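Putative membrane protein (PDB 5TF3) is of unknown function, an all-helical protein of the DUF1198 family from Yersinia pestis that is named a putative membrane protein. Local coordinates at residues K53-V58 / A83-I88; L89-T94 / Q113-Y118; N72-R77 / L120-E125. One frame throughout, in Å; residues are numbered along the deposited sequence.

Interaction 1: residues K53-V58 / A83-I88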
loop_
_atom_site.group_PDB
_atom_site.type_symbol
_atom_site.label_atom_id
_atom_site.label_comp_id
_atom_site.label_asym_id
_atom_site.label_seq_id
_atom_site.Cartn_x
_atom_site.Cartn_y
_atom_site.Cartn_z
ATOM N N LYS A 53 -4.420 -0.921 6.577
ATOM C CA LYS A 53 -4.879 -1.062 5.200
ATOM C C LYS A 53 -4.105 -0.137 4.268
ATOM O O LYS A 53 -3.737 -0.524 3.153
ATOM C CB LYS A 53 -6.378 -0.772 5.118
ATOM C CG LYS A 53 -7.251 -1.814 5.799
ATOM C CD LYS A 53 -7.959 -2.695 4.771
ATOM C CE LYS A 53 -8.976 -3.638 5.420
ATOM N NZ LYS A 53 -8.368 -4.914 5.925
ATOM N N ALA A 54 -3.836 1.090 4.720
ATOM C CA ALA A 54 -3.095 2.038 3.897
ATOM C C ALA A 54 -1.675 1.558 3.632
ATOM O O ALA A 54 -1.089 1.897 2.599
ATOM C CB ALA A 54 -3.083 3.409 4.573
ATOM N N ALA A 55 -1.111 0.765 4.543
ATOM C CA ALA A 55 0.218 0.209 4.314
ATOM C C ALA A 55 0.238 -0.654 3.062
ATOM O O ALA A 55 1.219 -0.655 2.314
ATOM C CB ALA A 55 0.671 -0.603 5.523
ATOM N N TYR A 56 -0.852 -1.370 2.794
ATOM C CA TYR A 56 -0.887 -2.196 1.596
ATOM C C TYR A 56 -0.992 -1.366 0.323
ATOM O O TYR A 56 -0.539 -1.813 -0.735
ATOM C CB TYR A 56 -2.046 -3.191 1.688
ATOM C CG TYR A 56 -1.810 -4.263 2.721
ATOM C CD1 TYR A 56 -0.952 -5.328 2.467
ATOM C CD2 TYR A 56 -2.442 -4.212 3.953
ATOM C CE1 TYR A 56 -0.740 -6.322 3.420
ATOM C CE2 TYR A 56 -2.239 -5.192 4.902
ATOM C CZ TYR A 56 -1.388 -6.243 4.633
ATOM O OH TYR A 56 -1.198 -7.208 5.591
ATOM N N LEU A 57 -1.603 -0.173 0.386
ATOM C CA LEU A 57 -1.616 0.702 -0.787
ATOM C C LEU A 57 -0.225 1.246 -1.077
ATOM O O LEU A 57 0.162 1.384 -2.246
ATOM C CB LEU A 57 -2.591 1.870 -0.592
ATOM C CG LEU A 57 -4.075 1.593 -0.810
ATOM C CD1 LEU A 57 -4.838 2.864 -0.573
ATOM C CD2 LEU A 57 -4.322 1.080 -2.205
ATOM N N VAL A 58 0.511 1.612 -0.025
ATOM C CA VAL A 58 1.917 1.995 -0.169
ATOM C C VAL A 58 2.701 0.886 -0.863
ATOM O O VAL A 58 3.444 1.128 -1.824
ATOM C CB VAL A 58 2.508 2.332 1.213
ATOM C CG1 VAL A 58 4.004 2.609 1.123
ATOM C CG2 VAL A 58 1.784 3.549 1.804
ATOM N N ALA A 83 7.128 -3.962 10.136
ATOM C CA ALA A 83 6.041 -3.260 10.806
ATOM C C ALA A 83 5.015 -4.199 11.428
ATOM O O ALA A 83 3.945 -3.730 11.837
ATOM C CB ALA A 83 5.314 -2.336 9.821
ATOM N N GLN A 84 5.290 -5.509 11.461
ATOM C CA GLN A 84 4.371 -6.501 12.025
ATOM C C GLN A 84 3.060 -6.537 11.258
ATOM O O GLN A 84 1.992 -6.745 11.838
ATOM C CB GLN A 84 4.096 -6.245 13.510
ATOM C CG GLN A 84 5.334 -5.938 14.320
ATOM C CD GLN A 84 6.243 -7.135 14.442
ATOM O OE1 GLN A 84 5.944 -8.087 15.168
ATOM N NE2 GLN A 84 7.357 -7.102 13.723
ATOM N N ILE A 85 3.135 -6.294 9.957
ATOM C CA ILE A 85 1.992 -6.358 9.058
ATOM C C ILE A 85 2.152 -7.605 8.198
ATOM O O ILE A 85 3.239 -7.855 7.662
ATOM C CB ILE A 85 1.905 -5.089 8.195
ATOM C CG1 ILE A 85 1.555 -3.891 9.077
ATOM C CG2 ILE A 85 0.872 -5.246 7.101
ATOM C CD1 ILE A 85 1.601 -2.615 8.343
ATOM N N SER A 86 1.087 -8.388 8.077
ATOM C CA SER A 86 1.162 -9.614 7.290
ATOM C C SER A 86 1.620 -9.295 5.869
ATOM O O SER A 86 1.077 -8.378 5.240
ATOM C CB SER A 86 -0.188 -10.324 7.238
ATOM O OG SER A 86 -0.142 -11.365 6.276
ATOM N N PRO A 87 2.610 -10.009 5.332
ATOM C CA PRO A 87 3.004 -9.789 3.938
ATOM C C PRO A 87 2.044 -10.413 2.934
ATOM O O PRO A 87 2.274 -10.299 1.726
ATOM C CB PRO A 87 4.385 -10.465 3.868
ATOM C CG PRO A 87 4.279 -11.584 4.855
ATOM C CD PRO A 87 3.368 -11.106 5.961
ATOM N N ILE A 88 0.978 -11.076 3.384
ATOM C CA ILE A 88 0.018 -11.647 2.448
ATOM C C ILE A 88 -0.812 -10.525 1.842
ATOM O O ILE A 88 -1.355 -9.671 2.552
ATOM C CB ILE A 88 -0.865 -12.691 3.144
ATOM C CG1 ILE A 88 -0.027 -13.877 3.621
ATOM C CG2 ILE A 88 -1.956 -13.185 2.198
ATOM C CD1 ILE A 88 -0.847 -14.932 4.323
#

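Interaction 2: residues L89-T94 / Q113-Y118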
loop_
_atom_site.group_PDB
_atom_site.type_symbol
_atom_site.label_atom_id
_atom_site.label_comp_id
_atom_site.label_asym_id
_atom_site.label_seq_id
_atom_site.Cartn_x
_atom_site.Cartn_y
_atom_site.Cartn_z
ATOM N N LEU A 89 -0.889 -10.501 0.519
ATOM C CA LEU A 89 -1.627 -9.472 -0.200
ATOM C C LEU A 89 -2.970 -10.053 -0.630
ATOM O O LEU A 89 -3.020 -11.109 -1.274
ATOM C CB LEU A 89 -0.825 -8.972 -1.405
ATOM C CG LEU A 89 -1.422 -7.797 -2.172
ATOM C CD1 LEU A 89 -1.344 -6.526 -1.346
ATOM C CD2 LEU A 89 -0.767 -7.615 -3.534
ATOM N N ALA A 90 -4.053 -9.390 -0.237
ATOM C CA ALA A 90 -5.395 -9.923 -0.415
ATOM C C ALA A 90 -6.157 -9.114 -1.456
ATOM O O ALA A 90 -5.765 -8.002 -1.817
ATOM C CB ALA A 90 -6.160 -9.931 0.913
ATOM N N ALA A 91 -7.267 -9.692 -1.926
ATOM C CA ALA A 91 -8.037 -9.099 -3.019
ATOM C C ALA A 91 -8.575 -7.725 -2.657
ATOM O O ALA A 91 -8.759 -6.876 -3.537
ATOM C CB ALA A 91 -9.204 -10.009 -3.406
ATOM N N GLU A 92 -8.866 -7.491 -1.383
ATOM C CA GLU A 92 -9.404 -6.190 -1.031
ATOM C C GLU A 92 -8.343 -5.102 -1.147
ATOM O O GLU A 92 -8.685 -3.933 -1.356
ATOM C CB GLU A 92 -9.984 -6.236 0.375
ATOM C CG GLU A 92 -9.085 -6.901 1.378
ATOM C CD GLU A 92 -9.241 -6.279 2.748
ATOM O OE1 GLU A 92 -8.551 -6.726 3.694
ATOM O OE2 GLU A 92 -10.050 -5.329 2.875
ATOM N N HIS A 93 -7.058 -5.470 -1.034
ATOM C CA HIS A 93 -5.985 -4.484 -1.182
ATOM C C HIS A 93 -5.885 -4.006 -2.626
ATOM O O HIS A 93 -5.789 -2.801 -2.887
ATOM C CB HIS A 93 -4.654 -5.082 -0.728
ATOM C CG HIS A 93 -4.669 -5.585 0.680
ATOM N ND1 HIS A 93 -4.059 -6.765 1.060
ATOM C CD2 HIS A 93 -5.236 -5.076 1.800
ATOM C CE1 HIS A 93 -4.247 -6.958 2.353
ATOM N NE2 HIS A 93 -4.955 -5.944 2.826
ATOM N N THR A 94 -5.940 -4.939 -3.583
ATOM C CA THR A 94 -5.805 -4.552 -4.982
ATOM C C THR A 94 -7.081 -3.902 -5.499
ATOM O O THR A 94 -7.023 -3.029 -6.372
ATOM C CB THR A 94 -5.424 -5.771 -5.833
ATOM O OG1 THR A 94 -6.227 -6.890 -5.450
ATOM C CG2 THR A 94 -3.931 -6.115 -5.636
ATOM N N GLN A 113 -2.876 -10.762 -11.507
ATOM C CA GLN A 113 -1.777 -11.711 -11.690
ATOM C C GLN A 113 -0.558 -11.300 -10.875
ATOM O O GLN A 113 0.191 -12.165 -10.415
ATOM C CB GLN A 113 -1.402 -11.844 -13.170
ATOM C CG GLN A 113 -2.504 -12.451 -14.069
ATOM C CD GLN A 113 -2.673 -13.932 -13.845
ATOM O OE1 GLN A 113 -2.022 -14.513 -12.986
ATOM N NE2 GLN A 113 -3.548 -14.557 -14.624
ATOM N N PHE A 114 -0.345 -9.996 -10.672
ATOM C CA PHE A 114 0.749 -9.575 -9.798
ATOM C C PHE A 114 0.540 -10.103 -8.383
ATOM O O PHE A 114 1.461 -10.657 -7.768
ATOM C CB PHE A 114 0.877 -8.047 -9.801
ATOM C CG PHE A 114 1.775 -7.517 -8.710
ATOM C CD1 PHE A 114 3.162 -7.497 -8.878
ATOM C CD2 PHE A 114 1.243 -7.077 -7.509
ATOM C CE1 PHE A 114 4.007 -7.019 -7.856
ATOM C CE2 PHE A 114 2.084 -6.606 -6.483
ATOM C CZ PHE A 114 3.461 -6.576 -6.662
ATOM N N ARG A 115 -0.682 -9.956 -7.853
ATOM C CA ARG A 115 -0.955 -10.439 -6.502
ATOM C C ARG A 115 -0.799 -11.951 -6.417
ATOM O O ARG A 115 -0.215 -12.474 -5.458
ATOM C CB ARG A 115 -2.364 -10.027 -6.059
ATOM C CG ARG A 115 -2.861 -10.780 -4.821
ATOM C CD ARG A 115 -3.957 -10.022 -4.062
ATOM N NE ARG A 115 -5.279 -10.633 -4.187
ATOM C CZ ARG A 115 -5.669 -11.746 -3.562
ATOM N NH1 ARG A 115 -6.897 -12.216 -3.746
ATOM N NH2 ARG A 115 -4.839 -12.394 -2.758
ATOM N N ARG A 116 -1.309 -12.672 -7.412
ATOM C CA ARG A 116 -1.208 -14.131 -7.376
ATOM C C ARG A 116 0.247 -14.582 -7.429
ATOM O O ARG A 116 0.668 -15.449 -6.650
ATOM C CB ARG A 116 -2.008 -14.745 -8.524
ATOM C CG ARG A 116 -2.210 -16.280 -8.378
ATOM C CD ARG A 116 -3.027 -16.820 -9.542
ATOM N NE ARG A 116 -2.259 -16.701 -10.772
ATOM C CZ ARG A 116 -1.332 -17.568 -11.158
ATOM N NH1 ARG A 116 -1.054 -18.637 -10.411
ATOM N NH2 ARG A 116 -0.680 -17.360 -12.292
ATOM N N HIS A 117 1.030 -14.012 -8.344
ATOM C CA HIS A 117 2.434 -14.402 -8.433
ATOM C C HIS A 117 3.225 -13.928 -7.220
ATOM O O HIS A 117 4.158 -14.612 -6.786
ATOM C CB HIS A 117 3.051 -13.869 -9.730
ATOM C CG HIS A 117 2.651 -14.643 -10.949
ATOM N ND1 HIS A 117 1.610 -14.259 -11.768
ATOM C CD2 HIS A 117 3.141 -15.790 -11.477
ATOM C CE1 HIS A 117 1.480 -15.133 -12.750
ATOM N NE2 HIS A 117 2.398 -16.070 -12.599
ATOM N N TYR A 118 2.861 -12.778 -6.650
ATOM C CA TYR A 118 3.562 -12.274 -5.475
ATOM C C TYR A 118 3.391 -13.219 -4.294
ATOM O O TYR A 118 4.366 -13.588 -3.634
ATOM C CB TYR A 118 3.062 -10.867 -5.114
ATOM C CG TYR A 118 3.419 -10.502 -3.694
ATOM C CD1 TYR A 118 4.747 -10.235 -3.337
ATOM C CD2 TYR A 118 2.441 -10.451 -2.702
ATOM C CE1 TYR A 118 5.091 -9.937 -2.028
ATOM C CE2 TYR A 118 2.770 -10.138 -1.396
ATOM C CZ TYR A 118 4.095 -9.887 -1.067
ATOM O OH TYR A 118 4.435 -9.582 0.227
#

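Interaction 3: residues N72-R77 / L120-E125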
loop_
_atom_site.group_PDB
_atom_site.type_symbol
_atom_site.label_atom_id
_atom_site.label_comp_id
_atom_site.label_asym_id
_atom_site.label_seq_id
_atom_site.Cartn_x
_atom_site.Cartn_y
_atom_site.Cartn_z
ATOM N N ASN A 72 12.904 -5.116 -5.764
ATOM C CA ASN A 72 12.131 -4.061 -5.120
ATOM C C ASN A 72 10.962 -4.641 -4.335
ATOM O O ASN A 72 10.630 -4.153 -3.248
ATOM C CB ASN A 72 11.646 -3.047 -6.165
ATOM C CG ASN A 72 11.060 -1.792 -5.529
ATOM O OD1 ASN A 72 11.731 -1.089 -4.767
ATOM N ND2 ASN A 72 9.804 -1.511 -5.833
ATOM N N VAL A 73 10.341 -5.711 -4.849
ATOM C CA VAL A 73 9.224 -6.312 -4.129
ATOM C C VAL A 73 9.705 -6.879 -2.800
ATOM O O VAL A 73 9.032 -6.744 -1.766
ATOM C CB VAL A 73 8.531 -7.384 -5.004
ATOM C CG1 VAL A 73 7.555 -8.203 -4.178
ATOM C CG2 VAL A 73 7.767 -6.717 -6.165
ATOM N N GLU A 74 10.881 -7.510 -2.801
ATOM C CA GLU A 74 11.438 -8.043 -1.561
ATOM C C GLU A 74 11.693 -6.926 -0.553
ATOM O O GLU A 74 11.413 -7.072 0.647
ATOM C CB GLU A 74 12.727 -8.812 -1.860
ATOM C CG GLU A 74 13.418 -9.346 -0.619
ATOM C CD GLU A 74 14.549 -10.306 -0.943
ATOM O OE1 GLU A 74 14.499 -10.959 -2.011
ATOM O OE2 GLU A 74 15.491 -10.402 -0.129
ATOM N N LEU A 75 12.216 -5.798 -1.034
ATOM C CA LEU A 75 12.419 -4.619 -0.198
ATOM C C LEU A 75 11.135 -4.206 0.517
ATOM O O LEU A 75 11.121 -4.027 1.740
ATOM C CB LEU A 75 12.937 -3.485 -1.088
ATOM C CG LEU A 75 13.429 -2.186 -0.490
ATOM C CD1 LEU A 75 14.388 -1.536 -1.489
ATOM C CD2 LEU A 75 12.261 -1.262 -0.153
ATOM N N TRP A 76 10.046 -4.009 -0.244
ATOM C CA TRP A 76 8.799 -3.525 0.347
ATOM C C TRP A 76 8.103 -4.592 1.179
ATOM O O TRP A 76 7.465 -4.270 2.192
ATOM C CB TRP A 76 7.878 -2.970 -0.752
ATOM C CG TRP A 76 8.402 -1.631 -1.173
ATOM C CD1 TRP A 76 9.225 -1.351 -2.237
ATOM C CD2 TRP A 76 8.203 -0.395 -0.479
ATOM N NE1 TRP A 76 9.513 0.008 -2.264
ATOM C CE2 TRP A 76 8.906 0.605 -1.184
ATOM C CE3 TRP A 76 7.489 -0.043 0.674
ATOM C CZ2 TRP A 76 8.910 1.934 -0.783
ATOM C CZ3 TRP A 76 7.499 1.295 1.075
ATOM C CH2 TRP A 76 8.200 2.257 0.347
ATOM N N ARG A 77 8.240 -5.862 0.801
ATOM C CA ARG A 77 7.681 -6.934 1.620
ATOM C C ARG A 77 8.330 -6.957 3.006
ATOM O O ARG A 77 7.655 -7.160 4.026
ATOM C CB ARG A 77 7.872 -8.284 0.904
ATOM C CG ARG A 77 7.404 -9.482 1.719
ATOM C CD ARG A 77 7.596 -10.838 0.977
ATOM N NE ARG A 77 7.054 -11.941 1.773
ATOM C CZ ARG A 77 7.753 -12.646 2.656
ATOM N NH1 ARG A 77 9.047 -12.401 2.837
ATOM N NH2 ARG A 77 7.160 -13.610 3.342
ATOM N N LEU A 120 2.497 -16.389 -4.348
ATOM C CA LEU A 120 3.105 -17.671 -4.679
ATOM C C LEU A 120 4.626 -17.626 -4.536
ATOM O O LEU A 120 5.230 -18.552 -3.984
ATOM C CB LEU A 120 2.708 -18.059 -6.102
ATOM C CG LEU A 120 3.352 -19.321 -6.659
ATOM C CD1 LEU A 120 2.882 -20.516 -5.844
ATOM C CD2 LEU A 120 3.017 -19.483 -8.138
ATOM N N HIS A 121 5.258 -16.566 -5.046
ATOM C CA HIS A 121 6.718 -16.489 -5.099
ATOM C C HIS A 121 7.321 -16.200 -3.729
ATOM O O HIS A 121 8.370 -16.756 -3.382
ATOM C CB HIS A 121 7.140 -15.410 -6.109
ATOM C CG HIS A 121 8.621 -15.336 -6.363
ATOM N ND1 HIS A 121 9.255 -16.112 -7.312
ATOM C CD2 HIS A 121 9.587 -14.565 -5.805
ATOM C CE1 HIS A 121 10.548 -15.830 -7.321
ATOM N NE2 HIS A 121 10.774 -14.888 -6.424
ATOM N N PHE A 122 6.680 -15.333 -2.937
ATOM C CA PHE A 122 7.306 -14.809 -1.734
ATOM C C PHE A 122 6.733 -15.327 -0.426
ATOM O O PHE A 122 7.407 -15.214 0.596
ATOM C CB PHE A 122 7.205 -13.281 -1.692
ATOM C CG PHE A 122 8.121 -12.586 -2.644
ATOM C CD1 PHE A 122 9.416 -12.262 -2.261
ATOM C CD2 PHE A 122 7.678 -12.226 -3.913
ATOM C CE1 PHE A 122 10.258 -11.604 -3.130
ATOM C CE2 PHE A 122 8.514 -11.578 -4.793
ATOM C CZ PHE A 122 9.803 -11.252 -4.396
ATOM N N ASN A 123 5.506 -15.825 -0.396
ATOM C CA ASN A 123 4.998 -16.172 0.924
ATOM C C ASN A 123 4.961 -17.686 1.055
ATOM O O ASN A 123 4.116 -18.335 0.427
ATOM C CB ASN A 123 3.617 -15.558 1.153
ATOM C CG ASN A 123 3.682 -14.036 1.246
ATOM O OD1 ASN A 123 4.515 -13.491 1.963
ATOM N ND2 ASN A 123 2.829 -13.355 0.508
ATOM N N PRO A 124 5.872 -18.288 1.827
ATOM C CA PRO A 124 6.079 -19.741 1.751
ATOM C C PRO A 124 4.838 -20.510 2.177
ATOM O O PRO A 124 4.110 -20.100 3.082
ATOM C CB PRO A 124 7.263 -19.979 2.701
ATOM C CG PRO A 124 7.321 -18.765 3.585
ATOM C CD PRO A 124 6.795 -17.630 2.769
ATOM N N GLU A 125 4.610 -21.640 1.510
ATOM C CA GLU A 125 3.345 -22.369 1.541
ATOM C C GLU A 125 2.949 -22.922 2.912
ATOM O O GLU A 125 1.746 -22.928 3.216
ATOM C CB GLU A 125 3.361 -23.492 0.493
ATOM C CG GLU A 125 4.714 -24.163 0.267
ATOM C CD GLU A 125 5.161 -24.101 -1.184
ATOM O OE1 GLU A 125 6.037 -23.266 -1.508
ATOM O OE2 GLU A 125 4.630 -24.885 -2.003
#

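Interaction 1: residues K53-V58 / A83-I88
Tyr56, on helix 48-65, reaches across to the loop 83-88 and gives its phenolic proton to the main chain there. The bond from Tyr56 OH to Ser86 O is short, 2.6 Å, and arrives in the plane of the Ser86 carbonyl on a lone pair, with a C=O...O angle of 131°. The acceptor itself lies at the edge of the ring, near its plane. Ile88 O adds a second carbonyl close to the ring, 3.5 Å from Tyr56 CE1.

The apolar contacts belong to Ile85. With CG1 placed at chi1 -68°, Ile85 CG2 lies anti to the main-chain N and is turned to the tyrosine, 3.5 Å from Tyr56 CZ, while CG1 leads CD1 to within 3.6 Å of Ala55 CB. One isoleucine thus covers two consecutive helix residues, and Leu80 of helix 70-82 packs on both Tyr56 and Ile85.

Within the loop, Ser86 OG accepts from Ile88 N at 3.1 Å, an ST turn. It follows a Schellman motif at Gln84 that ends helix 70-82.

With Ile85 CG2 against its hydroxyl end and His93 stacked on the ring, Tyr56 has its buried hydroxyl satisfied by a main-chain carbonyl of the loop, where the chain has no regular structure.

Interaction 2: residues L89-T94 / Q113-Y118
Arg115 and Leu89 make most of this contact, their side chains crossing obliquely where helix 108-122 meets the start of helix 91-100. Arg115 sets out with CG anti to its own backbone N (chi1 165°), and its aliphatic part runs over the leucine: Leu89 CD2 is 3.8 Å from Arg115 CB, and Leu89 CG is 3.9 Å from Arg115 CD. A bend at chi3 then turns the guanidinium over the backbone of 89-91. One face of that group covers the peptide link between Ala90 and Ala91, with Ala90 C 3.2 Å above the plane and displaced toward its rim. The NH2 corner turns back to Leu89 O, giving a hydrogen bond of 2.7 Å between Arg115 NH2 and Leu89 O. The donor lies in the carbonyl plane on a lone pair, but the N-H...O angle is just 136° and the oxygen sits 28° out of the guanidinium plane, a bent bond. Arg115 was modelled in two conformers, and the bond describes one of them.

Through CB, Leu89 also meets Tyr118, whose CE2 is 3.8 Å from Leu89 CB; the hydroxyl of that tyrosine is bonded to Pro87 O. Leu89 CD2 also touches Phe114 CE2, more loosely at 4.2 Å. Asn119 ND2 is a further donor to Leu89 O, so the carbonyl is held by two side chains of the same helix.

Ala90 occupies the N-cap position of helix 91-100. Its N-H is bonded to His93 ND1 in a nearly straight bond of 2.9 Å, the reverse half of a capping box, with histidine as the acceptor three residues on. The contact is thus a capped helix start packed against the side of another helix, within an all-helical fold.

Interaction 3: residues N72-R77 / L120-E125
Helix 70-82 faces the last turn of helix 108-122 and the chain leaving it, with the backbones closest at Glu74 and Phe122, whose CA atoms are 7.9 Å apart. Phe122 makes most of the contact between them. Its far rim reaches Val73, where Val73 CG1 lies 3.6 Å from Phe122 CE2, and Phe122 CE1 lies 3.9 Å from Glu74 CB. One turn on, the chain of Arg77 runs out fully extended from CG to NE and passes the root of the phenylalanine, with Arg77 CD 3.6 Å from Phe122 CB.

That extension carries the guanidinium to Asn123, the first residue after helix 108-122 to leave helical geometry. This is helix-to-helix packing completed by a side-on arginine grip on the C-terminal exit of helix 108-122. Arg77 NE and Arg77 NH2 both give hydrogen bonds of 3.0 Å to Asn123 OD1, which lies in the guanidinium plane although the two flat groups are turned 47° apart. The NH2 donor comes in the amide plane, whereas NE stands 37° above it. Phe122 O sits over one face of the guanidinium, badly angled for a bond. Arg77 NH2 also bonds to His131 O at the C terminus, and Tyr118 and Pro87 pack on the arginine as well.

Overall arrangement
From the N terminus, helix 48-65 comes first, and interaction 1 closes a loop from it, through helix 70-82, to the linker 83-88. Interaction 2 opens immediately afterwards and joins the start of helix 91-100 to helix 108-122. Interaction 3 begins on helix 70-82, inside the first loop, and ends on the last turn of helix 108-122 and the chain just after it; it therefore crosses interaction 1 and encloses interaction 2. The three also touch one another: Lys53 and Glu92 form a salt bridge between interactions 1 and 2, and Val58 packs on Trp76 between interactions 1 and 3. Together they tie four helices and the linker together within the all-helical fold.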